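Local coordinates for superantigen-like protein SSL10 (Staphylococcus aureus subsp. aureus, PDB 6LWT) that probably binds the Fc region of human IgG, blocking classical-pathway complement activation, and probably also inhibits plasma clotting by interacting with prothrombin, at residues 105-110 with 193-198; 158-163 with 170-175; 27-32 with 71-76; 52-57 with 87-92. One frame throughout, in Å; residues are numbered along the deposited sequence.

Contact 1 of 4, residues 105-110 with 193-198; sequences PILNIS and KDIEVN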
loop_
_atom_site.group_PDB
_atom_site.type_symbol
_atom_site.label_atom_id
_atom_site.label_comp_id
_atom_site.label_asym_id
_atom_site.label_seq_id
_atom_site.Cartn_x
_atom_site.Cartn_y
_atom_site.Cartn_z
ATOM N N PRO A 105 8.802 -13.317 1.994
ATOM C CA PRO A 105 7.643 -14.185 2.265
ATOM C C PRO A 105 7.153 -14.873 1.011
ATOM O O PRO A 105 7.313 -14.349 -0.094
ATOM C CB PRO A 105 6.554 -13.208 2.743
ATOM C CG PRO A 105 6.977 -11.889 2.194
ATOM C CD PRO A 105 8.488 -11.904 2.249
ATOM N N ILE A 106 6.508 -16.014 1.193
ATOM C CA ILE A 106 5.932 -16.726 0.075
ATOM C C ILE A 106 4.544 -16.179 -0.234
ATOM O O ILE A 106 3.670 -16.170 0.625
ATOM C CB ILE A 106 5.864 -18.240 0.321
ATOM C CG1 ILE A 106 7.268 -18.786 0.677
ATOM C CG2 ILE A 106 5.279 -18.926 -0.901
ATOM C CD1 ILE A 106 8.328 -18.549 -0.379
ATOM N N LEU A 107 4.376 -15.762 -1.484
ATOM C CA LEU A 107 3.093 -15.359 -2.032
ATOM C C LEU A 107 2.479 -16.577 -2.707
ATOM O O LEU A 107 3.124 -17.189 -3.566
ATOM C CB LEU A 107 3.306 -14.246 -3.050
ATOM C CG LEU A 107 2.152 -13.766 -3.923
ATOM C CD1 LEU A 107 0.951 -13.403 -3.101
ATOM C CD2 LEU A 107 2.623 -12.570 -4.754
ATOM N N ASN A 108 1.255 -16.932 -2.343
ATOM C CA ASN A 108 0.586 -18.038 -3.019
ATOM C C ASN A 108 -0.734 -17.587 -3.614
ATOM O O ASN A 108 -1.491 -16.857 -2.955
ATOM C CB ASN A 108 0.516 -19.317 -2.167
ATOM C CG ASN A 108 -0.472 -19.255 -1.007
ATOM O OD1 ASN A 108 -0.084 -19.057 0.143
ATOM N ND2 ASN A 108 -1.736 -19.502 -1.289
ATOM N N ILE A 109 -0.992 -18.033 -4.845
ATOM C CA ILE A 109 -2.123 -17.577 -5.636
ATOM C C ILE A 109 -3.028 -18.764 -5.970
ATOM O O ILE A 109 -2.552 -19.817 -6.470
ATOM C CB ILE A 109 -1.696 -16.970 -7.005
ATOM C CG1 ILE A 109 -0.413 -16.141 -6.913
ATOM C CG2 ILE A 109 -2.849 -16.155 -7.618
ATOM C CD1 ILE A 109 -0.542 -14.873 -6.109
ATOM N N SER A 110 -4.322 -18.575 -5.714
ATOM C CA SER A 110 -5.355 -19.487 -6.167
ATOM C C SER A 110 -6.242 -18.694 -7.129
ATOM O O SER A 110 -6.867 -17.704 -6.720
ATOM C CB SER A 110 -6.164 -19.986 -4.998
ATOM O OG SER A 110 -7.347 -20.602 -5.485
ATOM N N LYS A 193 4.948 -13.765 7.185
ATOM C CA LYS A 193 5.137 -15.214 7.007
ATOM C C LYS A 193 4.757 -15.574 5.587
ATOM O O LYS A 193 5.559 -16.119 4.841
ATOM C CB LYS A 193 4.289 -15.998 8.028
ATOM C CG LYS A 193 4.394 -17.529 7.944
ATOM C CD LYS A 193 3.304 -18.233 8.762
ATOM C CE LYS A 193 3.777 -18.689 10.139
ATOM N NZ LYS A 193 4.241 -20.113 10.135
ATOM N N ASP A 194 3.525 -15.256 5.198
ATOM C CA ASP A 194 3.052 -15.568 3.859
ATOM C C ASP A 194 1.916 -14.639 3.457
ATOM O O ASP A 194 1.365 -13.929 4.301
ATOM C CB ASP A 194 2.637 -17.047 3.741
ATOM C CG ASP A 194 1.718 -17.488 4.856
ATOM O OD1 ASP A 194 0.671 -16.872 5.023
ATOM O OD2 ASP A 194 2.056 -18.445 5.592
ATOM N N ILE A 195 1.613 -14.656 2.167
ATOM C CA ILE A 195 0.587 -13.829 1.555
ATOM C C ILE A 195 -0.268 -14.752 0.688
ATOM O O ILE A 195 0.226 -15.297 -0.299
ATOM C CB ILE A 195 1.212 -12.701 0.700
ATOM C CG1 ILE A 195 2.183 -11.828 1.541
ATOM C CG2 ILE A 195 0.136 -11.833 0.110
ATOM C CD1 ILE A 195 3.087 -10.949 0.723
ATOM N N GLU A 196 -1.532 -14.917 1.054
ATOM C CA GLU A 196 -2.446 -15.832 0.379
ATOM C C GLU A 196 -3.409 -15.010 -0.461
ATOM O O GLU A 196 -4.119 -14.177 0.084
ATOM C CB GLU A 196 -3.222 -16.680 1.392
ATOM C CG GLU A 196 -4.066 -17.752 0.708
ATOM C CD GLU A 196 -5.023 -18.506 1.623
ATOM O OE1 GLU A 196 -5.803 -19.306 1.058
ATOM O OE2 GLU A 196 -5.037 -18.295 2.863
ATOM N N VAL A 197 -3.417 -15.245 -1.770
ATOM C CA VAL A 197 -4.298 -14.533 -2.705
ATOM C C VAL A 197 -5.314 -15.534 -3.245
ATOM O O VAL A 197 -4.940 -16.592 -3.753
ATOM C CB VAL A 197 -3.521 -13.903 -3.869
ATOM C CG1 VAL A 197 -4.483 -13.174 -4.815
ATOM C CG2 VAL A 197 -2.442 -12.953 -3.353
ATOM N N ASN A 198 -6.598 -15.206 -3.116
ATOM C CA ASN A 198 -7.672 -16.005 -3.709
ATOM C C ASN A 198 -8.449 -15.150 -4.699
ATOM O O ASN A 198 -9.001 -14.129 -4.306
ATOM C CB ASN A 198 -8.568 -16.537 -2.597
ATOM C CG ASN A 198 -7.921 -17.682 -1.843
ATOM O OD1 ASN A 198 -7.304 -17.490 -0.798
ATOM N ND2 ASN A 198 -8.028 -18.876 -2.391
#

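Contact 2 of 4, residues 158-163 with 170-175; sequences GRVKIS and YNLDLR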
loop_
_atom_site.group_PDB
_atom_site.type_symbol
_atom_site.label_atom_id
_atom_site.label_comp_id
_atom_site.label_asym_id
_atom_site.label_seq_id
_atom_site.Cartn_x
_atom_site.Cartn_y
_atom_site.Cartn_z
ATOM N N GLY A 158 -11.879 -10.956 -5.156
ATOM C CA GLY A 158 -10.771 -11.712 -4.593
ATOM C C GLY A 158 -10.375 -11.162 -3.244
ATOM O O GLY A 158 -10.861 -10.094 -2.815
ATOM N N ARG A 159 -9.492 -11.890 -2.569
ATOM C CA ARG A 159 -9.003 -11.488 -1.265
ATOM C C ARG A 159 -7.508 -11.690 -1.199
ATOM O O ARG A 159 -6.951 -12.526 -1.914
ATOM C CB ARG A 159 -9.648 -12.310 -0.153
ATOM C CG ARG A 159 -11.172 -12.370 -0.172
ATOM C CD ARG A 159 -11.876 -11.056 0.164
ATOM N NE ARG A 159 -13.319 -11.317 0.164
ATOM C CZ ARG A 159 -14.114 -11.315 -0.911
ATOM N NH1 ARG A 159 -13.658 -11.017 -2.130
ATOM N NH2 ARG A 159 -15.403 -11.615 -0.759
ATOM N N VAL A 160 -6.862 -10.908 -0.343
ATOM C CA VAL A 160 -5.442 -11.095 -0.081
ATOM C C VAL A 160 -5.227 -11.138 1.421
ATOM O O VAL A 160 -5.539 -10.161 2.069
ATOM C CB VAL A 160 -4.600 -9.935 -0.641
ATOM C CG1 VAL A 160 -3.133 -10.155 -0.283
ATOM C CG2 VAL A 160 -4.794 -9.787 -2.145
ATOM N N LYS A 161 -4.673 -12.223 1.957
ATOM C CA LYS A 161 -4.438 -12.345 3.399
ATOM C C LYS A 161 -2.939 -12.332 3.672
ATOM O O LYS A 161 -2.227 -13.260 3.279
ATOM C CB LYS A 161 -5.073 -13.609 3.974
ATOM C CG LYS A 161 -4.872 -13.785 5.489
ATOM C CD LYS A 161 -5.382 -15.132 5.996
ATOM C CE LYS A 161 -5.181 -15.279 7.501
ATOM N NZ LYS A 161 -6.222 -16.135 8.148
ATOM N N ILE A 162 -2.493 -11.290 4.355
ATOM C CA ILE A 162 -1.096 -11.159 4.750
ATOM C C ILE A 162 -0.981 -11.655 6.198
ATOM O O ILE A 162 -1.542 -11.042 7.111
ATOM C CB ILE A 162 -0.638 -9.691 4.628
ATOM C CG1 ILE A 162 -0.794 -9.181 3.184
ATOM C CG2 ILE A 162 0.788 -9.521 5.123
ATOM C CD1 ILE A 162 -0.982 -7.680 3.091
ATOM N N SER A 163 -0.242 -12.744 6.413
ATOM C CA SER A 163 -0.070 -13.301 7.725
ATOM C C SER A 163 1.333 -13.036 8.260
ATOM O O SER A 163 2.340 -13.137 7.523
ATOM C CB SER A 163 -0.371 -14.799 7.693
ATOM O OG SER A 163 -1.736 -14.993 7.334
ATOM N N TYR A 170 -3.720 -9.410 8.097
ATOM C CA TYR A 170 -4.551 -8.403 7.448
ATOM C C TYR A 170 -5.232 -9.100 6.279
ATOM O O TYR A 170 -4.547 -9.619 5.394
ATOM C CB TYR A 170 -3.698 -7.239 6.918
ATOM C CG TYR A 170 -2.832 -6.571 7.968
ATOM C CD1 TYR A 170 -1.547 -7.045 8.221
ATOM C CD2 TYR A 170 -3.313 -5.522 8.757
ATOM C CE1 TYR A 170 -0.747 -6.467 9.217
ATOM C CE2 TYR A 170 -2.518 -4.939 9.742
ATOM C CZ TYR A 170 -1.234 -5.418 9.966
ATOM O OH TYR A 170 -0.406 -4.877 10.929
ATOM N N ASN A 171 -6.568 -9.089 6.245
ATOM C CA ASN A 171 -7.281 -9.635 5.107
ATOM C C ASN A 171 -7.820 -8.471 4.273
ATOM O O ASN A 171 -8.662 -7.705 4.752
ATOM C CB ASN A 171 -8.385 -10.574 5.574
ATOM C CG ASN A 171 -9.076 -11.252 4.418
ATOM O OD1 ASN A 171 -8.466 -12.049 3.711
ATOM N ND2 ASN A 171 -10.342 -10.889 4.177
ATOM N N LEU A 172 -7.304 -8.335 3.058
ATOM C CA LEU A 172 -7.675 -7.255 2.137
ATOM C C LEU A 172 -8.722 -7.705 1.139
ATOM O O LEU A 172 -8.621 -8.797 0.563
ATOM C CB LEU A 172 -6.457 -6.780 1.365
ATOM C CG LEU A 172 -5.264 -6.367 2.209
ATOM C CD1 LEU A 172 -4.043 -6.160 1.336
ATOM C CD2 LEU A 172 -5.586 -5.102 2.964
ATOM N N ASP A 173 -9.737 -6.864 0.950
ATOM C CA ASP A 173 -10.805 -7.144 0.004
ATOM C C ASP A 173 -10.489 -6.456 -1.330
ATOM O O ASP A 173 -10.487 -5.231 -1.424
ATOM C CB ASP A 173 -12.123 -6.630 0.577
ATOM C CG ASP A 173 -13.342 -7.052 -0.245
ATOM O OD1 ASP A 173 -13.210 -7.652 -1.351
ATOM O OD2 ASP A 173 -14.452 -6.762 0.255
ATOM N N LEU A 174 -10.249 -7.246 -2.370
ATOM C CA LEU A 174 -9.944 -6.700 -3.692
ATOM C C LEU A 174 -11.162 -6.046 -4.373
ATOM O O LEU A 174 -10.984 -5.323 -5.340
ATOM C CB LEU A 174 -9.309 -7.746 -4.614
ATOM C CG LEU A 174 -7.994 -8.341 -4.073
ATOM C CD1 LEU A 174 -7.577 -9.486 -4.970
ATOM C CD2 LEU A 174 -6.922 -7.270 -3.989
ATOM N N ARG A 175 -12.361 -6.242 -3.837
ATOM C CA ARG A 175 -13.552 -5.587 -4.384
ATOM C C ARG A 175 -13.653 -4.089 -4.058
ATOM O O ARG A 175 -14.483 -3.404 -4.639
ATOM C CB ARG A 175 -14.815 -6.277 -3.916
ATOM C CG ARG A 175 -14.889 -7.769 -4.228
ATOM C CD ARG A 175 -16.098 -8.409 -3.555
ATOM N NE ARG A 175 -16.008 -8.286 -2.094
ATOM C CZ ARG A 175 -16.967 -8.638 -1.241
ATOM N NH1 ARG A 175 -18.104 -9.174 -1.676
ATOM N NH2 ARG A 175 -16.783 -8.460 0.061
#

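Contact 3 of 4, residues 27-32 with 71-76; sequences MEMKNI and LDVFFV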
loop_
_atom_site.group_PDB
_atom_site.type_symbol
_atom_site.label_atom_id
_atom_site.label_comp_id
_atom_site.label_asym_id
_atom_site.label_seq_id
_atom_site.Cartn_x
_atom_site.Cartn_y
_atom_site.Cartn_z
ATOM N N MET A 27 5.247 7.271 -6.182
ATOM C CA MET A 27 6.672 7.554 -6.022
ATOM C C MET A 27 7.106 7.084 -4.657
ATOM O O MET A 27 6.378 7.281 -3.679
ATOM C CB MET A 27 6.959 9.062 -6.105
ATOM C CG MET A 27 6.533 9.761 -7.383
ATOM S SD MET A 27 7.333 11.377 -7.552
ATOM C CE MET A 27 6.345 12.321 -6.403
ATOM N N GLU A 28 8.280 6.453 -4.594
ATOM C CA GLU A 28 8.929 6.147 -3.324
ATOM C C GLU A 28 9.924 7.249 -3.053
ATOM O O GLU A 28 10.837 7.482 -3.852
ATOM C CB GLU A 28 9.652 4.815 -3.379
ATOM C CG GLU A 28 8.726 3.656 -3.647
ATOM C CD GLU A 28 9.383 2.312 -3.428
ATOM O OE1 GLU A 28 9.257 1.447 -4.320
ATOM O OE2 GLU A 28 10.011 2.119 -2.360
ATOM N N MET A 29 9.735 7.947 -1.942
ATOM C CA MET A 29 10.576 9.087 -1.601
ATOM C C MET A 29 11.232 8.800 -0.277
ATOM O O MET A 29 10.562 8.590 0.743
ATOM C CB MET A 29 9.758 10.360 -1.546
ATOM C CG MET A 29 9.172 10.746 -2.897
ATOM S SD MET A 29 7.923 12.018 -2.750
ATOM C CE MET A 29 6.618 11.110 -1.982
ATOM N N LYS A 30 12.557 8.774 -0.317
ATOM C CA LYS A 30 13.377 8.387 0.814
ATOM C C LYS A 30 13.989 9.648 1.458
ATOM O O LYS A 30 14.278 10.642 0.768
ATOM C CB LYS A 30 14.429 7.373 0.319
ATOM C CG LYS A 30 15.669 7.231 1.173
ATOM C CD LYS A 30 16.529 6.051 0.736
ATOM C CE LYS A 30 16.224 4.790 1.541
ATOM N NZ LYS A 30 17.233 3.713 1.318
ATOM N N ASN A 31 14.152 9.615 2.779
ATOM C CA ASN A 31 14.901 10.646 3.509
ATOM C C ASN A 31 14.306 12.068 3.348
ATOM O O ASN A 31 15.019 13.042 3.064
ATOM C CB ASN A 31 16.378 10.593 3.070
ATOM C CG ASN A 31 17.319 11.207 4.086
ATOM O OD1 ASN A 31 17.270 10.879 5.274
ATOM N ND2 ASN A 31 18.201 12.082 3.623
ATOM N N ILE A 32 12.986 12.153 3.523
ATOM C CA ILE A 32 12.205 13.381 3.310
ATOM C C ILE A 32 12.154 14.231 4.580
ATOM O O ILE A 32 11.950 13.693 5.665
ATOM C CB ILE A 32 10.754 13.028 2.848
ATOM C CG1 ILE A 32 10.767 12.482 1.416
ATOM C CG2 ILE A 32 9.788 14.212 2.960
ATOM C CD1 ILE A 32 11.373 13.402 0.373
ATOM N N LEU A 71 12.133 11.031 6.758
ATOM C CA LEU A 71 10.906 10.270 6.540
ATOM C C LEU A 71 11.034 9.428 5.265
ATOM O O LEU A 71 11.717 9.810 4.297
ATOM C CB LEU A 71 9.700 11.199 6.381
ATOM C CG LEU A 71 9.347 12.109 7.545
ATOM C CD1 LEU A 71 8.168 12.972 7.156
ATOM C CD2 LEU A 71 9.026 11.307 8.792
ATOM N N ASP A 72 10.368 8.288 5.279
ATOM C CA ASP A 72 10.215 7.454 4.116
ATOM C C ASP A 72 8.743 7.585 3.759
ATOM O O ASP A 72 7.907 7.316 4.590
ATOM C CB ASP A 72 10.568 6.020 4.496
ATOM C CG ASP A 72 10.425 5.064 3.348
ATOM O OD1 ASP A 72 11.184 5.233 2.384
ATOM O OD2 ASP A 72 9.594 4.129 3.414
ATOM N N VAL A 73 8.444 8.006 2.532
ATOM C CA VAL A 73 7.070 8.257 2.080
ATOM C C VAL A 73 6.773 7.438 0.826
ATOM O O VAL A 73 7.517 7.520 -0.172
ATOM C CB VAL A 73 6.815 9.762 1.807
ATOM C CG1 VAL A 73 5.364 10.008 1.399
ATOM C CG2 VAL A 73 7.116 10.573 3.062
ATOM N N PHE A 74 5.711 6.630 0.891
ATOM C CA PHE A 74 5.179 5.952 -0.288
ATOM C C PHE A 74 3.980 6.752 -0.759
ATOM O O PHE A 74 2.896 6.707 -0.159
ATOM C CB PHE A 74 4.786 4.506 -0.029
ATOM C CG PHE A 74 4.302 3.798 -1.272
ATOM C CD1 PHE A 74 5.204 3.461 -2.270
ATOM C CD2 PHE A 74 2.969 3.482 -1.450
ATOM C CE1 PHE A 74 4.785 2.803 -3.425
ATOM C CE2 PHE A 74 2.538 2.836 -2.608
ATOM C CZ PHE A 74 3.443 2.497 -3.595
ATOM N N PHE A 75 4.196 7.494 -1.835
ATOM C CA PHE A 75 3.184 8.403 -2.394
ATOM C C PHE A 75 2.308 7.663 -3.390
ATOM O O PHE A 75 2.836 6.968 -4.271
ATOM C CB PHE A 75 3.899 9.580 -3.067
ATOM C CG PHE A 75 3.019 10.422 -3.952
ATOM C CD1 PHE A 75 2.834 10.093 -5.302
ATOM C CD2 PHE A 75 2.397 11.555 -3.445
ATOM C CE1 PHE A 75 2.014 10.872 -6.114
ATOM C CE2 PHE A 75 1.592 12.341 -4.254
ATOM C CZ PHE A 75 1.390 11.996 -5.581
ATOM N N VAL A 76 0.987 7.806 -3.244
ATOM C CA VAL A 76 0.017 7.387 -4.255
ATOM C C VAL A 76 -0.901 8.580 -4.513
ATOM O O VAL A 76 -1.509 9.111 -3.589
ATOM C CB VAL A 76 -0.798 6.157 -3.790
ATOM C CG1 VAL A 76 -1.893 5.801 -4.789
ATOM C CG2 VAL A 76 0.140 4.969 -3.564
#

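Contact 4 of 4, residues 52-57 with 87-92; sequences QVLLPG and YTVGGV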
loop_
_atom_site.group_PDB
_atom_site.type_symbol
_atom_site.label_atom_id
_atom_site.label_comp_id
_atom_site.label_asym_id
_atom_site.label_seq_id
_atom_site.Cartn_x
_atom_site.Cartn_y
_atom_site.Cartn_z
ATOM N N GLN A 52 1.221 17.004 -0.314
ATOM C CA GLN A 52 0.513 17.028 0.949
ATOM C C GLN A 52 0.049 15.615 1.311
ATOM O O GLN A 52 -0.661 14.949 0.537
ATOM C CB GLN A 52 -0.693 17.974 0.887
ATOM C CG GLN A 52 -1.543 17.976 2.158
ATOM C CD GLN A 52 -2.421 19.216 2.296
ATOM O OE1 GLN A 52 -1.958 20.333 2.096
ATOM N NE2 GLN A 52 -3.683 19.019 2.655
ATOM N N VAL A 53 0.444 15.174 2.502
ATOM C CA VAL A 53 0.124 13.855 3.014
ATOM C C VAL A 53 -0.906 14.024 4.128
ATOM O O VAL A 53 -0.643 14.766 5.083
ATOM C CB VAL A 53 1.366 13.172 3.632
ATOM C CG1 VAL A 53 1.036 11.739 4.044
ATOM C CG2 VAL A 53 2.561 13.255 2.680
ATOM N N LEU A 54 -2.052 13.360 3.985
ATOM C CA LEU A 54 -3.034 13.214 5.044
ATOM C C LEU A 54 -2.590 12.111 5.992
ATOM O O LEU A 54 -2.324 10.978 5.553
ATOM C CB LEU A 54 -4.404 12.886 4.462
ATOM C CG LEU A 54 -5.552 12.606 5.450
ATOM C CD1 LEU A 54 -5.948 13.863 6.207
ATOM C CD2 LEU A 54 -6.748 12.029 4.720
ATOM N N LEU A 55 -2.500 12.447 7.277
ATOM C CA LEU A 55 -2.202 11.487 8.324
ATOM C C LEU A 55 -3.535 10.915 8.852
ATOM O O LEU A 55 -4.291 11.644 9.483
ATOM C CB LEU A 55 -1.407 12.156 9.448
ATOM C CG LEU A 55 -0.083 12.815 9.057
ATOM C CD1 LEU A 55 0.500 13.593 10.230
ATOM C CD2 LEU A 55 0.933 11.792 8.558
ATOM N N PRO A 56 -3.836 9.621 8.585
ATOM C CA PRO A 56 -5.057 8.979 9.127
ATOM C C PRO A 56 -5.167 9.078 10.657
ATOM O O PRO A 56 -4.140 9.070 11.347
ATOM C CB PRO A 56 -4.896 7.504 8.738
ATOM C CG PRO A 56 -3.903 7.481 7.623
ATOM C CD PRO A 56 -3.030 8.681 7.774
ATOM N N GLY A 57 -6.397 9.165 11.169
ATOM C CA GLY A 57 -6.643 9.380 12.606
ATOM C C GLY A 57 -5.931 8.390 13.516
ATOM O O GLY A 57 -5.475 8.757 14.604
ATOM N N TYR A 87 -1.890 15.223 -3.671
ATOM C CA TYR A 87 -2.361 14.722 -2.379
ATOM C C TYR A 87 -2.189 13.216 -2.283
ATOM O O TYR A 87 -2.515 12.483 -3.225
ATOM C CB TYR A 87 -3.833 15.066 -2.133
ATOM C CG TYR A 87 -4.075 16.542 -2.047
ATOM C CD1 TYR A 87 -4.164 17.319 -3.208
ATOM C CD2 TYR A 87 -4.181 17.182 -0.820
ATOM C CE1 TYR A 87 -4.358 18.685 -3.138
ATOM C CE2 TYR A 87 -4.388 18.552 -0.745
ATOM C CZ TYR A 87 -4.470 19.300 -1.901
ATOM O OH TYR A 87 -4.666 20.675 -1.811
ATOM N N THR A 88 -1.736 12.771 -1.117
ATOM C CA THR A 88 -1.563 11.339 -0.837
ATOM C C THR A 88 -2.034 11.093 0.604
ATOM O O THR A 88 -2.180 12.043 1.395
ATOM C CB THR A 88 -0.100 10.903 -1.096
ATOM O OG1 THR A 88 0.060 9.478 -0.935
ATOM C CG2 THR A 88 0.870 11.650 -0.196
ATOM N N VAL A 89 -2.283 9.828 0.947
ATOM C CA VAL A 89 -2.797 9.478 2.276
ATOM C C VAL A 89 -1.864 8.449 2.919
ATOM O O VAL A 89 -1.578 7.422 2.326
ATOM C CB VAL A 89 -4.222 8.910 2.200
ATOM C CG1 VAL A 89 -4.737 8.520 3.586
ATOM C CG2 VAL A 89 -5.203 9.892 1.538
ATOM N N GLY A 90 -1.432 8.722 4.145
ATOM C CA GLY A 90 -0.592 7.793 4.921
ATOM C C GLY A 90 0.739 7.519 4.269
ATOM O O GLY A 90 1.319 8.380 3.627
ATOM N N GLY A 91 1.210 6.286 4.403
ATOM C CA GLY A 91 2.406 5.869 3.690
ATOM C C GLY A 91 3.708 6.404 4.250
ATOM O O GLY A 91 4.691 6.363 3.554
ATOM N N VAL A 92 3.722 6.876 5.503
ATOM C CA VAL A 92 4.894 7.519 6.106
ATOM C C VAL A 92 5.488 6.641 7.206
ATOM O O VAL A 92 4.764 6.213 8.100
ATOM C CB VAL A 92 4.540 8.877 6.753
ATOM C CG1 VAL A 92 5.786 9.560 7.292
ATOM C CG2 VAL A 92 3.830 9.784 5.754
#

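Contact 1 of 4, residues 105-110 with 193-198
Leu-107 reaches across to Val-197 because its CG stands trans to the backbone N (chi1 171°), which carries the branch over the neighbouring strand. Its CD1 lies 3.4 Å from Val-197 CG2, tighter than usual for two methyls, and 3.7 Å from Ile-195 CG2, so one methyl of Leu-107 wedges between two residues of 193-198. Ile-109 continues this row more loosely: its side chain runs alongside Val-197, with CD1 3.9 Å from CB of that valine. On the face bearing Asn-108 and Glu-196, a different torsion matters. With chi1 at 73°, the amide of Asn-108 is set between its own N and carbonyl carbon and leans over Glu-196; ND2 comes within 3.5 Å of Glu-196 CG, so the amide packs on a glutamate methylene without a hydrogen bond. The backbones run parallel, 18° apart. Ile-106 O receives Ile-195 N at 3.0 Å, and Ile-195 O then receives Asn-108 N at 2.8 Å; the same alternation repeats from Asn-108 to Val-197 and from Val-197 to Ser-110, as a parallel ladder requires. This pairing lies inside the five-stranded sheet of the beta-grasp domain. Strand 120-123 flanks 106-110 and strand 159-164 flanks 192-198, while helix 133-148 covers the Leu-107 face, with His-143 on Leu-107, Leu-140 on Ile-195 and Leu-144 on Val-197.

Contact 2 of 4, residues 158-163 with 170-175
Leu-174 fills the hollow left by Gly-158, which has no side chain: Leu-174 CB sits 3.3 Å from Gly-158 O, and its CD1 rests 3.7 Å from Gly-158 C. The other branch, CD2, abuts Val-160 CG2 at 3.8 Å. Leu-172 CD1 meets Ile-162 CD1 at 3.8 Å, a second apolar contact on the same face. The opposite face is shaped by flat charged groups. Arg-159, bent at chi2, lays its guanidinium on that of Arg-175, centres 3.9 Å apart and planes only 17° from parallel. The carboxylate of Asp-173, which lies close to both guanidinium groups, probably offsets the like charges: Arg-175 grips it side-on, NE to OD1 at 3.0 Å and NH2 to OD2 at 2.9 Å, while OD1 lies over a face of the Arg-159 guanidinium and contributes charge alone. OD1 also takes the backbone N of Arg-175, an Asx turn. Arg-159 NH1 and Leu-174 N bond Gly-158 O from opposite sides of the carbonyl plane; NH1 has a further ionic partner in Asp-157. Backbone bonds join Val-160 with Leu-172 and Ile-162 with Tyr-170 as hydrogen-bonded antiparallel pairs, strand directions 164° apart, which makes a beta hairpin whose second arm, strand 169-173, is an edge strand of the five-stranded sheet within this chain. Strand 192-198 lies beyond 159-163, and helix 133-148 packs on the apolar face, with Leu-140 against Ile-162 and Arg-141 against Leu-174.

Contact 3 of 4, residues 27-32 with 71-76
Met-29 and Phe-75 make the tight part of this contact. The thioether chain of Met-29, bent at chi3, swings its CE to 3.3 Å from Phe-75 CB, while the same methyl lies 3.8 Å from Val-73 CG1; one terminal carbon is therefore lodged against two residues of the facing strand. Ile-32 extends the apolar row, its CB 4.1 Å from Leu-71 CB. Phe-44 and Phe-46 of strand 41-46 cover both Met-29 and Ile-32, which places this side in the interior. The solvent side is looser and belongs to Glu-28, Lys-30 and Asn-31, all exposed. Here Glu-28 CG approaches the edge of the buried Phe-74 ring, near its plane, 3.8 Å from CD1, and the carboxylate beyond turns to a charged partner: OE1 forms a salt bridge with Lys-139. Asp-72 is buried, and its OD2 is satisfied by Lys-128 and Asn-96. The backbone is held along its length, and what changes is the register. Met-29 and Val-73 are a hydrogen-bonded antiparallel pair, Met-29 N to Val-73 O at 2.9 Å and Val-73 N to Met-29 O at 2.8 Å, with strand directions 173° apart. At the other end Asn-31, with phi +60°, adds a residue opposite Leu-71, and Leu-71 O is taken by Ile-32 N at 2.8 Å. This is a G1 beta bulge, and it lets the chain turn a corner into strand 32-37. Its first half, 26-30, pairs with 71-76, and its second half, 32-37, pairs with 41-46, as the bent first strand of an OB-fold barrel does.

Contact 4 of 4, residues 52-57 with 87-92
Gln-52 and Tyr-87 pair side by side at one end of the contact, and the backbone bonds follow in parallel register. Thr-88 N reaches Gln-52 O at 2.9 Å, Thr-88 O accepts Leu-54 N at 2.9 Å, and Leu-54 O takes Gly-90 N at 2.8 Å; the strand directions differ by 29°, consistent with the parallel third-to-fifth strand pairing of an OB barrel. Apolar contacts come next. Val-53 CG1 lies 3.8 Å from Val-92 CG2, and Val-53 CG2 is 3.7 Å from Thr-88 CG2. On the other face Leu-54 CD2 and Val-89 CG2 meet at 4.1 Å, while Pro-56 CD rests 3.9 Å from Gly-90 CA, where no side chain intervenes. Polar side chains touch without bonding each other: the Gln-52 chain is extended, CG trans to the backbone N (chi1 176°), which carries the amide along the Tyr-87 ring, planes 74° apart, with NE2 at the ring edge 3.5 Å from CE2. Gln-52 OE1 is bonded by Arg-43 and Tyr-87 OH by Asp-81, and Thr-88 OG1 receives Val-76 N. The backbone thus supplies every hydrogen bond between the two segments, whereas the polar side chains tie the pair to its neighbours.

In the fold
Contacts 1 and 2 belong to the beta-grasp sheet, contacts 3 and 4 to the OB barrel, and the pairs lie on opposite sides of the chain's centre, contacts 1 and 3 being about 26 Å apart between centres. Within each group the contacts touch: Glu-196 O meets Lys-161 N at 2.8 Å, and Phe-74 N meets Gly-91 O at 2.9 Å. Contact 2 is nested in the loop that contact 1 closes, whereas the segments of 3 and 4 alternate along the chain. Contacts 3 and 4 are largely buried; contacts 1 and 2 hide one apolar face under helix 133-148, which also reaches Glu-28 and Phe-74 of contact 3. Only contact 2 pairs charged groups across its segments.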